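Local coordinates for protein PTHB1 (Homo sapiens, PDB 4YD8), which forms the seven-bladed beta-propeller part of a subunit of the BBSome, a coat complex thought to sort specific membrane proteins to primary cilia, at residues G27-A32 with P334-V339; L135-C140 with D162-V167; A189-T194 with I252-F257; C203-S208 with D240-I245. One frame throughout, in Å; residues are numbered along the deposited sequence.

In the fold
The four contacts sample one beta-propeller at different levels. Contact 1 brings together strands 29-32 and 334-342, the innermost strands of the first complete blade and of the blade completed by strand 8-17, so it lies where the ring closes. Along the chain the other three are nested inside it. Contact 2 comes first, within blade 139-178 and the linker leading into it; contact 4, in the outer half of blade 188-244, is nested within contact 3, which joins the inner edges of blades 188-244 and 249-286. The centres of contacts 3 and 4 are about 16 Å apart, those of contacts 1 and 4 about 26 Å. Together they illustrate closure, packing between blades and cohesion within one.

Contact 1 of 4, residues G27-A32 with P334-V339; sequences GCLCLA and PVAVRV
Leu29 faces Ala336 and Leu31 faces Arg338 across two strands, 29-32 and 336-339, that run parallel within 5° with axes 7.3 Å apart, a spacing bridged by side chains and water. Leu29 CB meets Ala336 CB at 3.9 Å. With CG anti to the backbone N (chi1 174°), Leu29 also brings CD2 to 3.7 Å from Arg338 CG, the two side chains sliding past each other in opposite directions. Leu31, modelled in two conformers, in the one described puts CD1 3.5 Å from Arg338 CB. The arginine bends at chi2 (-75°), which folds its guanidinium back over its own strand: NH1 donates to Val337 O at 2.9 Å, from well above the carbonyl plane, while Leu29 O lies over one face. Two waters sit at the guanidinium edge, in its plane; one of them accepts a bond from Leu31 N at 2.9 Å, and the other accepts from Arg338 NH2. On the far sides Cys30 packs on Val85 and Val337 on Cys293, in inner strands 84-88 and 291-298 of the flanking blades. This is the inner-strand packing of a beta-propeller, between its first complete blade and the blade closing the ring with N-terminal strand 8-17.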
loop_
_atom_site.group_PDB
_atom_site.type_symbol
_atom_site.label_atom_id
_atom_site.label_comp_id
_atom_site.label_asym_id
_atom_site.label_seq_id
_atom_site.Cartn_x
_atom_site.Cartn_y
_atom_site.Cartn_z
ATOM N N GLY A 27 0.143 4.848 -2.993
ATOM C CA GLY A 27 -1.245 4.837 -2.569
ATOM C C GLY A 27 -2.198 4.367 -3.657
ATOM O O GLY A 27 -3.251 3.812 -3.356
ATOM N N CYS A 28 -1.826 4.579 -4.920
ATOM C CA CYS A 28 -2.729 4.330 -6.045
ATOM C C CYS A 28 -2.749 2.868 -6.492
ATOM O O CYS A 28 -3.555 2.511 -7.332
ATOM C CB CYS A 28 -2.337 5.194 -7.247
ATOM S SG CYS A 28 -2.758 6.950 -7.036
ATOM N N LEU A 29 -1.835 2.059 -5.964
ATOM C CA LEU A 29 -1.701 0.648 -6.381
ATOM C C LEU A 29 -2.063 -0.315 -5.247
ATOM O O LEU A 29 -1.527 -0.206 -4.133
ATOM C CB LEU A 29 -0.262 0.382 -6.847
ATOM C CG LEU A 29 0.055 -1.082 -7.178
ATOM C CD1 LEU A 29 -0.783 -1.555 -8.369
ATOM C CD2 LEU A 29 1.557 -1.251 -7.436
ATOM N N CYS A 30 -2.957 -1.257 -5.521
ATOM C CA CYS A 30 -3.316 -2.251 -4.537
ATOM C C CYS A 30 -3.370 -3.627 -5.195
ATOM O O CYS A 30 -3.847 -3.767 -6.319
ATOM C CB CYS A 30 -4.662 -1.891 -3.892
ATOM S SG CYS A 30 -5.160 -3.000 -2.576
ATOM N N LEU A 31 -2.824 -4.611 -4.500
ATOM C CA LEU A 31 -2.853 -6.004 -4.950
ATOM C C LEU A 31 -3.643 -6.838 -3.951
ATOM O O LEU A 31 -3.192 -7.037 -2.823
ATOM C CB LEU A 31 -1.434 -6.564 -5.078
ATOM C CG LEU A 31 -0.751 -6.803 -6.423
ATOM C CD1 LEU A 31 0.633 -7.427 -6.190
ATOM C CD2 LEU A 31 -1.595 -7.700 -7.345
ATOM N N ALA A 32 -4.808 -7.339 -4.352
ATOM C CA ALA A 32 -5.642 -8.059 -3.390
ATOM C C ALA A 32 -6.691 -8.920 -4.064
ATOM O O ALA A 32 -7.026 -8.708 -5.231
ATOM C CB ALA A 32 -6.346 -7.052 -2.439
ATOM N N PRO A 334 9.418 3.590 -10.549
ATOM C CA PRO A 334 8.230 3.138 -9.820
ATOM C C PRO A 334 7.827 4.131 -8.720
ATOM O O PRO A 334 8.685 4.575 -7.958
ATOM C CB PRO A 334 8.679 1.804 -9.226
ATOM C CG PRO A 334 10.191 1.983 -9.025
ATOM C CD PRO A 334 10.655 2.917 -10.105
ATOM N N VAL A 335 6.550 4.487 -8.658
ATOM C CA VAL A 335 6.033 5.216 -7.497
ATOM C C VAL A 335 5.422 4.266 -6.494
ATOM O O VAL A 335 5.182 4.641 -5.355
ATOM C CB VAL A 335 4.959 6.250 -7.858
ATOM C CG1 VAL A 335 5.571 7.411 -8.587
ATOM C CG2 VAL A 335 3.798 5.601 -8.632
ATOM N N ALA A 336 5.128 3.040 -6.932
ATOM C CA ALA A 336 4.647 2.006 -6.026
ATOM C C ALA A 336 5.065 0.640 -6.535
ATOM O O ALA A 336 5.146 0.425 -7.741
ATOM C CB ALA A 336 3.117 2.053 -5.874
ATOM N N VAL A 337 5.315 -0.266 -5.599
ATOM C CA VAL A 337 5.621 -1.656 -5.921
ATOM C C VAL A 337 4.849 -2.545 -4.966
ATOM O O VAL A 337 4.709 -2.224 -3.773
ATOM C CB VAL A 337 7.142 -1.942 -5.842
ATOM C CG1 VAL A 337 7.726 -1.550 -4.472
ATOM C CG2 VAL A 337 7.427 -3.387 -6.157
ATOM N N ARG A 338 4.300 -3.633 -5.500
ATOM C CA ARG A 338 3.616 -4.646 -4.698
ATOM C C ARG A 338 4.063 -6.037 -5.121
ATOM O O ARG A 338 4.545 -6.222 -6.241
ATOM C CB ARG A 338 2.090 -4.502 -4.834
ATOM C CG ARG A 338 1.559 -3.181 -4.250
ATOM C CD ARG A 338 1.564 -3.258 -2.732
ATOM N NE ARG A 338 0.921 -2.096 -2.112
ATOM C CZ ARG A 338 1.517 -0.931 -1.897
ATOM N NH1 ARG A 338 2.783 -0.743 -2.254
ATOM N NH2 ARG A 338 0.838 0.055 -1.322
ATOM N N VAL A 339 3.910 -7.006 -4.222
ATOM C CA VAL A 339 4.173 -8.411 -4.529
ATOM C C VAL A 339 2.927 -9.227 -4.252
ATOM O O VAL A 339 2.275 -9.033 -3.240
ATOM C CB VAL A 339 5.346 -8.965 -3.689
ATOM C CG1 VAL A 339 5.555 -10.457 -3.941
ATOM C CG2 VAL A 339 6.606 -8.193 -4.018
HETATM O O HOH W 1 2.532 2.673 -2.097
HETATM O O HOH W 2 -2.016 -1.257 -1.021
HETATM O O HOH W 3 -1.735 -4.074 -1.903
#

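Contact 2 of 4, residues L135-C140 with D162-V167; sequences LQRTAC and DGMLMV
Arg137 NH1 and Asp162 OD2 form a salt bridge of 2.7 Å between the linker that enters a propeller blade and the hairpin turn between that blade's second and third strands. The guanidinium and carboxylate planes are 39° apart, the two side chains cross at about a right angle, and the bridge is made by one nitrogen and one oxygen. The other carboxylate oxygen, OD1, is hydrogen-bonded to Ser160 OG, which also binds Met164 N; this second partner helps to fix the carboxylate. Arg137 reaches the acid because its chain is extended from CG to NE, and on the way it passes Met164, modelled as selenomethionine, whose SE is 3.7 Å from Arg137 NE. Phe178, on the blade's outermost strand, touches Arg137, Asp162 and Met164 alike. A leucine in place of Arg137 would probably leave Asp162 OD2 without its charged mate and take away the guanidinium end that passes Met164. Deeper in, Met166, also selenomethionine, bends at chi3 (-74°) to bring its CE against the linker, 4.4 Å from Leu135 CD1, while Ile158 touches both residues. The example shows how a linker between blades is tied to the sheet it leads into by charge outside and apolar contact within. A water completes the join, hydrogen-bonded to Thr138 OG1 at 2.9 Å and accepting from Asp162 N at 3.1 Å.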
loop_
_atom_site.group_PDB
_atom_site.type_symbol
_atom_site.label_atom_id
_atom_site.label_comp_id
_atom_site.label_asym_id
_atom_site.label_seq_id
_atom_site.Cartn_x
_atom_site.Cartn_y
_atom_site.Cartn_z
ATOM N N LEU A 135 -16.463 13.635 3.878
ATOM C CA LEU A 135 -15.455 14.106 4.826
ATOM C C LEU A 135 -15.615 15.592 5.104
ATOM O O LEU A 135 -15.853 16.385 4.188
ATOM C CB LEU A 135 -14.043 13.824 4.295
ATOM C CG LEU A 135 -13.789 12.386 3.834
ATOM C CD1 LEU A 135 -12.340 12.201 3.417
ATOM C CD2 LEU A 135 -14.151 11.395 4.921
ATOM N N GLN A 136 -15.477 15.971 6.369
ATOM C CA GLN A 136 -15.632 17.369 6.749
ATOM C C GLN A 136 -14.343 18.152 6.492
ATOM O O GLN A 136 -14.324 19.379 6.577
ATOM C CB GLN A 136 -16.044 17.478 8.220
ATOM N N ARG A 137 -13.267 17.431 6.184
ATOM C CA ARG A 137 -11.962 18.031 5.887
ATOM C C ARG A 137 -11.320 17.334 4.696
ATOM O O ARG A 137 -11.572 16.158 4.466
ATOM C CB ARG A 137 -11.024 17.932 7.092
ATOM C CG ARG A 137 -11.647 18.343 8.400
ATOM C CD ARG A 137 -10.671 18.240 9.544
ATOM N NE ARG A 137 -11.141 19.030 10.674
ATOM C CZ ARG A 137 -10.963 20.340 10.784
ATOM N NH1 ARG A 137 -10.322 21.006 9.835
ATOM N NH2 ARG A 137 -11.427 20.985 11.844
ATOM N N THR A 138 -10.486 18.053 3.948
ATOM C CA THR A 138 -9.735 17.444 2.839
ATOM C C THR A 138 -8.811 16.320 3.304
ATOM O O THR A 138 -8.068 16.482 4.270
ATOM C CB THR A 138 -8.887 18.493 2.118
ATOM O OG1 THR A 138 -8.164 19.248 3.097
ATOM C CG2 THR A 138 -9.770 19.446 1.336
ATOM N N ALA A 139 -8.836 15.192 2.593
ATOM C CA ALA A 139 -8.054 14.022 2.996
ATOM C C ALA A 139 -6.627 14.049 2.468
ATOM O O ALA A 139 -6.361 14.617 1.415
ATOM C CB ALA A 139 -8.753 12.726 2.521
ATOM N N CYS A 140 -5.714 13.422 3.206
ATOM C CA CYS A 140 -4.379 13.163 2.691
ATOM C C CYS A 140 -4.222 11.683 2.324
ATOM O O CYS A 140 -4.065 11.341 1.152
ATOM C CB CYS A 140 -3.306 13.566 3.705
ATOM S SG CYS A 140 -1.626 13.174 3.119
ATOM N N ASP A 162 -4.862 18.802 7.189
ATOM C CA ASP A 162 -4.470 19.656 8.310
ATOM C C ASP A 162 -4.268 18.856 9.604
ATOM O O ASP A 162 -4.172 19.425 10.685
ATOM C CB ASP A 162 -5.477 20.817 8.514
ATOM C CG ASP A 162 -6.860 20.367 9.000
ATOM O OD1 ASP A 162 -7.211 19.173 8.938
ATOM O OD2 ASP A 162 -7.625 21.250 9.447
ATOM N N GLY A 163 -4.165 17.538 9.485
ATOM C CA GLY A 163 -3.655 16.729 10.578
ATOM C C GLY A 163 -4.632 16.166 11.588
ATOM O O GLY A 163 -4.261 15.893 12.727
HETATM N N MSE A 164 -5.882 15.997 11.182
HETATM C CA MSE A 164 -6.837 15.282 12.011
HETATM C C MSE A 164 -6.848 13.826 11.595
HETATM O O MSE A 164 -6.883 13.534 10.406
HETATM C CB MSE A 164 -8.244 15.869 11.887
HETATM C CG MSE A 164 -9.284 15.076 12.639
HETATM SE SE MSE A 164 -11.022 15.940 12.633
HETATM C CE MSE A 164 -10.811 16.953 14.273
ATOM N N LEU A 165 -6.793 12.928 12.575
ATOM C CA LEU A 165 -7.050 11.512 12.318
ATOM C C LEU A 165 -8.538 11.271 12.495
ATOM O O LEU A 165 -9.093 11.524 13.570
ATOM C CB LEU A 165 -6.241 10.614 13.249
ATOM C CG LEU A 165 -4.715 10.714 13.173
ATOM C CD1 LEU A 165 -4.106 9.611 14.024
ATOM C CD2 LEU A 165 -4.221 10.614 11.731
HETATM N N MSE A 166 -9.173 10.805 11.423
HETATM C CA MSE A 166 -10.608 10.590 11.365
HETATM C C MSE A 166 -10.883 9.095 11.265
HETATM O O MSE A 166 -10.492 8.443 10.294
HETATM C CB MSE A 166 -11.211 11.362 10.176
HETATM C CG MSE A 166 -10.852 12.875 10.178
HETATM SE SE MSE A 166 -11.595 13.916 8.677
HETATM C CE MSE A 166 -10.403 13.247 7.240
ATOM N N VAL A 167 -11.526 8.557 12.295
ATOM C CA VAL A 167 -11.718 7.123 12.423
ATOM C C VAL A 167 -13.146 6.757 12.077
ATOM O O VAL A 167 -14.098 7.362 12.583
ATOM C CB VAL A 167 -11.377 6.635 13.847
ATOM C CG1 VAL A 167 -11.716 5.165 14.006
ATOM C CG2 VAL A 167 -9.904 6.893 14.162
HETATM O O HOH W 4 -7.650 19.131 5.932
#

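Contact 3 of 4, residues A189-T194 with I252-F257; sequences AYSSRT and ICIVSF
Ala189 and Ile254 meet where the innermost strands of two neighbouring propeller blades, 189-191 and 252-255, run side by side. The strands are nearly parallel, with axes 7.0 Å apart and 23° between their directions, as expected where successive blades fan out around a common axis.

The apolar contacts carry the interface. Ala189 CB is met by two isoleucine branches, Ile252 CG2 at 4.0 Å and Ile254 CD1 at 3.9 Å, so a small side chain fills the step between two branched ones. Leu198, on strand 196-200 of the same blade as Ala189, touches both Ser191 and Ile254, and Val200 touches Ile252, which carries the apolar layer on into that blade.

The side-chain hydroxyls of Ser191 and Tyr190 bond within their own blade. Ser191 OG, anti to the backbone N (chi1 164°), shares a hydrogen bond of 2.9 Å with Thr194 OG1 across the turn that leads to strand 196-200, and Tyr190 OH is hydrogen-bonded to Asp195. The Tyr190 ring instead faces the preceding blade, where it meets that of Phe147; the side chain of Tyr190 lies about 4 Å (nearest atoms) from Gly145, a residue critical for protein stability.

Ile254 also reaches the backbone of the facing strand. It holds CG1 anti to its carbonyl carbon (chi1 -60°) and extends beyond it, and this carries CD1 across, 3.5 Å from both Tyr190 O and Ser191 CB.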
loop_
_atom_site.group_PDB
_atom_site.type_symbol
_atom_site.label_atom_id
_atom_site.label_comp_id
_atom_site.label_asym_id
_atom_site.label_seq_id
_atom_site.Cartn_x
_atom_site.Cartn_y
_atom_site.Cartn_z
ATOM N N ALA A 189 0.324 4.592 9.147
ATOM C CA ALA A 189 0.139 3.137 9.197
ATOM C C ALA A 189 -0.411 2.709 10.549
ATOM O O ALA A 189 -0.214 3.382 11.561
ATOM C CB ALA A 189 1.471 2.405 8.889
ATOM N N TYR A 190 -1.143 1.601 10.546
ATOM C CA TYR A 190 -1.667 1.012 11.771
ATOM C C TYR A 190 -0.875 -0.235 12.151
ATOM O O TYR A 190 -0.617 -1.105 11.308
ATOM C CB TYR A 190 -3.157 0.653 11.615
ATOM C CG TYR A 190 -3.701 -0.135 12.795
ATOM C CD1 TYR A 190 -3.873 0.470 14.037
ATOM C CD2 TYR A 190 -4.025 -1.483 12.672
ATOM C CE1 TYR A 190 -4.360 -0.240 15.126
ATOM C CE2 TYR A 190 -4.518 -2.199 13.755
ATOM C CZ TYR A 190 -4.681 -1.570 14.981
ATOM O OH TYR A 190 -5.157 -2.271 16.071
ATOM N N SER A 191 -0.487 -0.325 13.418
ATOM C CA SER A 191 0.162 -1.527 13.942
ATOM C C SER A 191 -0.832 -2.332 14.773
ATOM O O SER A 191 -1.266 -1.873 15.819
ATOM C CB SER A 191 1.380 -1.156 14.794
ATOM O OG SER A 191 1.791 -2.251 15.591
ATOM N N SER A 192 -1.208 -3.525 14.316
ATOM C CA SER A 192 -2.155 -4.320 15.084
ATOM C C SER A 192 -1.516 -4.842 16.367
ATOM O O SER A 192 -2.198 -4.979 17.378
ATOM C CB SER A 192 -2.705 -5.491 14.256
ATOM O OG SER A 192 -1.641 -6.279 13.767
ATOM N N ARG A 193 -0.209 -5.112 16.337
ATOM C CA ARG A 193 0.453 -5.706 17.496
ATOM C C ARG A 193 0.462 -4.745 18.681
ATOM O O ARG A 193 0.312 -5.165 19.831
ATOM C CB ARG A 193 1.886 -6.128 17.152
ATOM N N THR A 194 0.619 -3.457 18.405
ATOM C CA THR A 194 0.634 -2.471 19.484
ATOM C C THR A 194 -0.647 -1.644 19.526
ATOM O O THR A 194 -0.751 -0.709 20.324
ATOM C CB THR A 194 1.824 -1.516 19.348
ATOM O OG1 THR A 194 1.706 -0.799 18.120
ATOM C CG2 THR A 194 3.146 -2.301 19.337
ATOM N N ILE A 252 5.878 4.439 5.368
ATOM C CA ILE A 252 5.969 3.512 6.495
ATOM C C ILE A 252 5.220 2.245 6.129
ATOM O O ILE A 252 4.152 2.311 5.529
ATOM C CB ILE A 252 5.336 4.061 7.786
ATOM C CG1 ILE A 252 5.962 5.371 8.207
ATOM C CG2 ILE A 252 5.448 3.047 8.934
ATOM C CD1 ILE A 252 5.052 6.119 9.176
ATOM N N CYS A 253 5.771 1.100 6.506
ATOM C CA CYS A 253 5.138 -0.191 6.249
ATOM C C CYS A 253 5.301 -1.053 7.494
ATOM O O CYS A 253 6.427 -1.303 7.919
ATOM C CB CYS A 253 5.785 -0.877 5.038
ATOM S SG CYS A 253 4.918 -2.430 4.545
ATOM N N ILE A 254 4.205 -1.512 8.088
ATOM C CA ILE A 254 4.329 -2.373 9.268
ATOM C C ILE A 254 4.079 -3.820 8.878
ATOM O O ILE A 254 3.021 -4.133 8.351
ATOM C CB ILE A 254 3.362 -1.963 10.372
ATOM C CG1 ILE A 254 3.658 -0.511 10.794
ATOM C CG2 ILE A 254 3.485 -2.912 11.567
ATOM C CD1 ILE A 254 2.673 0.045 11.754
ATOM N N VAL A 255 5.050 -4.692 9.146
ATOM C CA VAL A 255 4.951 -6.101 8.737
ATOM C C VAL A 255 5.376 -7.074 9.840
ATOM O O VAL A 255 6.185 -6.749 10.701
ATOM C CB VAL A 255 5.830 -6.403 7.495
ATOM C CG1 VAL A 255 5.500 -5.484 6.343
ATOM C CG2 VAL A 255 7.287 -6.272 7.849
ATOM N N SER A 256 4.832 -8.281 9.788
ATOM C CA SER A 256 5.300 -9.380 10.623
ATOM C C SER A 256 5.297 -10.674 9.814
ATOM O O SER A 256 4.286 -11.030 9.206
ATOM C CB SER A 256 4.429 -9.528 11.871
ATOM O OG SER A 256 4.769 -10.704 12.583
ATOM N N PHE A 257 6.428 -11.370 9.795
ATOM C CA PHE A 257 6.546 -12.604 9.021
ATOM C C PHE A 257 6.978 -13.794 9.882
ATOM O O PHE A 257 6.561 -13.937 11.032
ATOM C CB PHE A 257 7.539 -12.417 7.870
ATOM C CG PHE A 257 7.052 -11.496 6.790
ATOM C CD1 PHE A 257 5.910 -11.797 6.074
ATOM C CD2 PHE A 257 7.742 -10.332 6.487
ATOM C CE1 PHE A 257 5.458 -10.951 5.076
ATOM C CE2 PHE A 257 7.299 -9.481 5.484
ATOM C CZ PHE A 257 6.155 -9.791 4.780
#

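Contact 4 of 4, residues C203-S208 with D240-I245; sequences CQQVES and DWTLNI
Ser208 lies over one face of the Trp241 indole in the outermost strand pair of a propeller blade, where strands 205-208 and 241-244 run antiparallel. Its CB stands 3.5 Å from the centroid of the five-membered ring, 21° off the normal, a CH-pi contact. The ring gets there by taking CG between its backbone N and carbonyl carbon (chi1 56°), which turns the indole back along the sheet. Beyond the serine, Val206 runs side by side with the tryptophan, CG1 being 3.9 Å from CZ3, and its other methyl, CG2, meets Ile245 CG2 at 3.7 Å, the two side chains at about a right angle. Leu198 and Leu275 cover parts of this apolar face, and Trp241 NE1 makes a weak hydrogen bond to Asp277 O in the neighbouring blade. An alanine in place of Trp241 would probably strip Ser208 CB and Val206 CG1 of their aromatic cover and leave Asp277 O without that donor.

The other face is polar. The Gln205 and Asn244 amides are turned 51° from each other, and Asn244 ND2 reaches Gln205 OE1 at 3.2 Å from above its carbonyl plane, in a bent bond. Glu207 lies alongside Thr242, its OE2 taking a water while OE1 is hydrogen-bonded to Tyr209 OH.

Backbone bonds such as Val206 N to Leu243 O, at 2.8 Å, set the pairing. Asp240 and Trp241 both face Ser208 in a classic beta bulge, and a water there donates to Asp240 OD2 at 2.6 Å while hydrogen-bonded to Ser208 OG.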
loop_
_atom_site.group_PDB
_atom_site.type_symbol
_atom_site.label_atom_id
_atom_site.label_comp_id
_atom_site.label_asym_id
_atom_site.label_seq_id
_atom_site.Cartn_x
_atom_site.Cartn_y
_atom_site.Cartn_z
ATOM N N CYS A 203 9.008 17.593 11.484
ATOM C CA CYS A 203 10.265 17.797 12.191
ATOM C C CYS A 203 10.981 16.451 12.403
ATOM O O CYS A 203 11.832 16.305 13.285
ATOM C CB CYS A 203 10.039 18.551 13.517
ATOM S SG CYS A 203 8.964 17.728 14.698
ATOM N N GLN A 204 10.632 15.487 11.553
ATOM C CA GLN A 204 11.414 14.266 11.336
ATOM C C GLN A 204 11.346 13.292 12.516
ATOM O O GLN A 204 12.283 12.533 12.778
ATOM C CB GLN A 204 12.870 14.642 10.996
ATOM C CG GLN A 204 12.950 15.654 9.831
ATOM C CD GLN A 204 14.354 16.102 9.458
ATOM O OE1 GLN A 204 15.247 16.227 10.306
ATOM N NE2 GLN A 204 14.545 16.389 8.179
ATOM N N GLN A 205 10.208 13.303 13.201
ATOM C CA GLN A 205 9.930 12.378 14.292
ATOM C C GLN A 205 8.984 11.272 13.852
ATOM O O GLN A 205 7.864 11.552 13.415
ATOM C CB GLN A 205 9.284 13.108 15.470
ATOM C CG GLN A 205 10.079 14.265 16.001
ATOM C CD GLN A 205 10.759 13.922 17.301
ATOM O OE1 GLN A 205 11.909 13.484 17.318
ATOM N NE2 GLN A 205 10.044 14.106 18.408
ATOM N N VAL A 206 9.415 10.023 13.984
ATOM C CA VAL A 206 8.484 8.910 13.915
ATOM C C VAL A 206 7.668 8.913 15.204
ATOM O O VAL A 206 8.230 8.955 16.283
ATOM C CB VAL A 206 9.196 7.553 13.754
ATOM C CG1 VAL A 206 8.169 6.426 13.653
ATOM C CG2 VAL A 206 10.066 7.551 12.500
ATOM N N GLU A 207 6.347 8.876 15.086
ATOM C CA GLU A 207 5.471 8.968 16.248
ATOM C C GLU A 207 4.475 7.825 16.288
ATOM O O GLU A 207 3.938 7.433 15.254
ATOM C CB GLU A 207 4.718 10.298 16.235
ATOM C CG GLU A 207 5.624 11.494 16.116
ATOM C CD GLU A 207 4.872 12.799 16.147
ATOM O OE1 GLU A 207 3.665 12.799 15.823
ATOM O OE2 GLU A 207 5.487 13.831 16.509
ATOM N N SER A 208 4.237 7.294 17.482
ATOM C CA SER A 208 3.284 6.210 17.658
ATOM C C SER A 208 2.210 6.650 18.649
ATOM O O SER A 208 2.526 7.072 19.757
ATOM C CB SER A 208 3.978 4.944 18.158
ATOM O OG SER A 208 3.063 3.875 18.340
ATOM N N ASP A 240 2.750 8.076 22.289
ATOM C CA ASP A 240 3.206 6.951 23.102
ATOM C C ASP A 240 4.734 6.907 23.120
ATOM O O ASP A 240 5.366 6.860 24.182
ATOM C CB ASP A 240 2.636 5.631 22.567
ATOM C CG ASP A 240 2.816 4.482 23.539
ATOM O OD1 ASP A 240 2.629 4.697 24.751
ATOM O OD2 ASP A 240 3.135 3.361 23.091
ATOM N N TRP A 241 5.326 6.929 21.931
ATOM C CA TRP A 241 6.766 7.097 21.815
ATOM C C TRP A 241 7.109 7.862 20.541
ATOM O O TRP A 241 6.298 7.984 19.635
ATOM C CB TRP A 241 7.499 5.737 21.847
ATOM C CG TRP A 241 7.075 4.699 20.814
ATOM C CD1 TRP A 241 6.287 3.602 21.031
ATOM C CD2 TRP A 241 7.464 4.641 19.431
ATOM N NE1 TRP A 241 6.147 2.884 19.872
ATOM C CE2 TRP A 241 6.865 3.492 18.879
ATOM C CE3 TRP A 241 8.249 5.455 18.607
ATOM C CZ2 TRP A 241 7.012 3.140 17.537
ATOM C CZ3 TRP A 241 8.404 5.103 17.276
ATOM C CH2 TRP A 241 7.787 3.950 16.753
ATOM N N THR A 242 8.327 8.385 20.495
ATOM C CA THR A 242 8.783 9.118 19.332
ATOM C C THR A 242 10.253 8.778 19.058
ATOM O O THR A 242 10.993 8.399 19.968
ATOM C CB THR A 242 8.574 10.646 19.528
ATOM O OG1 THR A 242 8.745 11.334 18.284
ATOM C CG2 THR A 242 9.525 11.205 20.577
ATOM N N LEU A 243 10.654 8.873 17.793
ATOM C CA LEU A 243 12.036 8.598 17.393
ATOM C C LEU A 243 12.447 9.631 16.354
ATOM O O LEU A 243 11.818 9.750 15.301
ATOM C CB LEU A 243 12.195 7.176 16.821
ATOM C CG LEU A 243 13.597 6.821 16.301
ATOM C CD1 LEU A 243 14.587 6.614 17.444
ATOM C CD2 LEU A 243 13.577 5.603 15.383
ATOM N N ASN A 244 13.493 10.396 16.638
ATOM C CA ASN A 244 13.978 11.312 15.623
ATOM C C ASN A 244 14.871 10.585 14.643
ATOM O O ASN A 244 15.914 10.060 15.030
ATOM C CB ASN A 244 14.738 12.483 16.233
ATOM C CG ASN A 244 14.930 13.605 15.239
ATOM O OD1 ASN A 244 15.651 13.454 14.259
ATOM N ND2 ASN A 244 14.249 14.719 15.464
ATOM N N ILE A 245 14.471 10.557 13.373
ATOM C CA ILE A 245 15.261 9.871 12.352
ATOM C C ILE A 245 16.092 10.826 11.495
ATOM O O ILE A 245 16.793 10.395 10.575
ATOM C CB ILE A 245 14.367 9.033 11.428
ATOM C CG1 ILE A 245 13.269 9.902 10.809
ATOM C CG2 ILE A 245 13.734 7.896 12.214
ATOM C CD1 ILE A 245 12.534 9.217 9.674
HETATM O O HOH W 5 15.525 16.120 13.181
HETATM O O HOH W 6 7.586 13.933 18.256
HETATM O O HOH W 7 2.505 2.723 20.683
#